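Local coordinates for 5'-methylthioadenosine nucleosidase / s-adenosylhomocysteine nucleosidase (Brucella melitensis bv. 1, PDB 4PR3), which is a nucleosidase of the phosphorylase superfamily and holds adenine in a pocket of its alpha/beta fold, at residues 44-47 against 48-51. Residues are numbered along the deposited sequence; the frame is centred on the assembly and turned at random.
Sequences GRHL and AKLF
Leu47 and Phe51, one turn apart, run side by side in the same direction, and methyl CD2 of Leu47 meets the ring at CE2 of Phe51, 3.6 Å away. The backbone joins them as well: Phe51 N donates to Leu47 O at 3.2 Å, with an N-H...O angle of 161°. That same oxygen lies over the centre of the Phe51 ring, 4.0 Å above its plane. The ring reaches this place because CG of Phe51 sits between its own backbone N and carbonyl carbon (chi1 56°), which folds the side chain back along the turn. Leu50 N adds a second, weak bond to Leu47 O at 3.0 Å, and CD1 of Leu50 stands 4.5 Å from Leu47 CD2. At the start of the turn Ala48 N bonds to Gly44 O at 3.1 Å, tilted 33° from the carbonyl plane. Lys49 N is shared weakly between Arg45 O and His46 O, and a bend at chi3 brings the Lys49 chain alongside His46, its NZ 4.1 Å from His46 CD2 and oblique to the imidazole. The imidazole's stronger polar partner is Asp211, which takes ND1 of His46 through one carboxylate oxygen and Leu47 N through the other. Leu50 and His46 both rest on Ala215 of helix 207-226, while Tyr35 stacks on the Phe51 ring. Mixed i+3 and i+4 bonding makes 45-50 a short, loosely bonded helix, the connection between parallel strands 31-37 and 54-55 in a beta-alpha-beta unit of the phosphorylase superfamily fold.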
ATOM      1  N   GLY A  44      -2.588 -23.855   6.191  1.00 34.65           N
ATOM      2  CA  GLY A  44      -2.801 -25.291   6.147  1.00 34.41           C
ATOM      3  C   GLY A  44      -3.327 -25.906   7.430  1.00 35.50           C
ATOM      4  O   GLY A  44      -3.861 -25.211   8.291  1.00 35.97           O
ATOM      5  N   ARG A  45      -3.155 -27.220   7.554  1.00 39.42           N
ATOM      6  CA  ARG A  45      -3.673 -27.981   8.689  1.00 38.37           C
ATOM      7  C   ARG A  45      -2.923 -27.703   9.992  1.00 36.31           C
ATOM      8  O   ARG A  45      -3.538 -27.533  11.046  1.00 27.67           O
ATOM      9  CB  ARG A  45      -3.633 -29.481   8.385  1.00 37.68           C
ATOM     10  CG  ARG A  45      -4.370 -29.885   7.117  1.00 47.26           C
ATOM     11  CD  ARG A  45      -4.368 -31.398   6.917  1.00 51.38           C
ATOM     12  NE  ARG A  45      -3.031 -31.930   6.656  1.00 51.75           N
ATOM     13  CZ  ARG A  45      -2.255 -32.497   7.574  1.00 50.67           C
ATOM     14  NH1 ARG A  45      -2.677 -32.610   8.827  1.00 49.75           N
ATOM     15  NH2 ARG A  45      -1.055 -32.952   7.239  1.00 48.33           N
ATOM     16  N   HIS A  46      -1.595 -27.669   9.916  1.00 37.61           N
ATOM     17  CA  HIS A  46      -0.764 -27.464  11.101  1.00 34.47           C
ATOM     18  C   HIS A  46      -0.902 -26.054  11.678  1.00 31.53           C
ATOM     19  O   HIS A  46      -0.921 -25.875  12.896  1.00 28.61           O
ATOM     20  CB  HIS A  46       0.703 -27.759  10.788  1.00 38.69           C
ATOM     21  CG  HIS A  46       0.976 -29.194  10.466  1.00 42.02           C
ATOM     22  ND1 HIS A  46       0.772 -29.728   9.212  1.00 42.79           N
ATOM     23  CD2 HIS A  46       1.443 -30.207  11.234  1.00 45.10           C
ATOM     24  CE1 HIS A  46       1.101 -31.007   9.221  1.00 49.74           C
ATOM     25  NE2 HIS A  46       1.511 -31.324  10.437  1.00 52.63           N
ATOM     26  N   LEU A  47      -0.993 -25.057  10.804  1.00 31.01           N
ATOM     27  CA  LEU A  47      -1.193 -23.681  11.244  1.00 28.00           C
ATOM     28  C   LEU A  47      -2.599 -23.494  11.801  1.00 27.86           C
ATOM     29  O   LEU A  47      -2.819 -22.678  12.697  1.00 25.73           O
ATOM     30  CB  LEU A  47      -0.944 -22.699  10.095  1.00 29.38           C
ATOM     31  CG  LEU A  47       0.518 -22.414   9.742  1.00 24.26           C
ATOM     32  CD1 LEU A  47       0.616 -21.548   8.495  1.00 26.37           C
ATOM     33  CD2 LEU A  47       1.224 -21.750  10.913  1.00 20.27           C
ATOM     34  N   ALA A  48      -3.544 -24.263  11.269  1.00 31.03           N
ATOM     35  CA  ALA A  48      -4.932 -24.195  11.713  1.00 30.67           C
ATOM     36  C   ALA A  48      -5.067 -24.592  13.180  1.00 31.01           C
ATOM     37  O   ALA A  48      -5.972 -24.129  13.877  1.00 30.94           O
ATOM     38  CB  ALA A  48      -5.814 -25.074  10.840  1.00 25.77           C
ATOM     39  N   LYS A  49      -4.162 -25.449  13.644  1.00 28.37           N
ATOM     40  CA  LYS A  49      -4.155 -25.860  15.043  1.00 28.50           C
ATOM     41  C   LYS A  49      -3.715 -24.720  15.961  1.00 24.21           C
ATOM     42  O   LYS A  49      -4.203 -24.596  17.083  1.00 22.60           O
ATOM     43  CB  LYS A  49      -3.264 -27.092  15.245  1.00 25.93           C
ATOM     44  CG  LYS A  49      -3.868 -28.386  14.706  1.00 32.17           C
ATOM     45  CD  LYS A  49      -3.031 -29.614  15.065  1.00 35.77           C
ATOM     46  CE  LYS A  49      -1.768 -29.707  14.217  1.00 47.76           C
ATOM     47  NZ  LYS A  49      -0.989 -30.956  14.480  1.00 41.55           N
ATOM     48  N   LEU A  50      -2.799 -23.887  15.475  1.00 24.96           N
ATOM     49  CA  LEU A  50      -2.210 -22.821  16.286  1.00 19.31           C
ATOM     50  C   LEU A  50      -3.043 -21.542  16.414  1.00 20.82           C
ATOM     51  O   LEU A  50      -3.134 -20.971  17.499  1.00 20.45           O
ATOM     52  CB  LEU A  50      -0.805 -22.488  15.779  1.00 19.09           C
ATOM     53  CG  LEU A  50       0.170 -23.667  15.780  1.00 20.55           C
ATOM     54  CD1 LEU A  50       1.469 -23.293  15.094  1.00 19.32           C
ATOM     55  CD2 LEU A  50       0.430 -24.141  17.198  1.00 19.33           C
ATOM     56  N   PHE A  51      -3.644 -21.084  15.317  1.00 22.23           N
ATOM     57  CA  PHE A  51      -4.362 -19.809  15.340  1.00 19.79           C
ATOM     58  C   PHE A  51      -5.367 -19.632  14.206  1.00 23.63           C
ATOM     59  O   PHE A  51      -5.463 -20.467  13.304  1.00 24.59           O
ATOM     60  CB  PHE A  51      -3.360 -18.652  15.284  1.00 19.37           C
ATOM     61  CG  PHE A  51      -2.443 -18.703  14.093  1.00 18.88           C
ATOM     62  CD1 PHE A  51      -2.840 -18.188  12.869  1.00 20.86           C
ATOM     63  CD2 PHE A  51      -1.184 -19.270  14.197  1.00 18.42           C
ATOM     64  CE1 PHE A  51      -1.999 -18.244  11.770  1.00 22.19           C
ATOM     65  CE2 PHE A  51      -0.340 -19.329  13.103  1.00 17.00           C
ATOM     66  CZ  PHE A  51      -0.747 -18.813  11.889  1.00 18.84           C
TER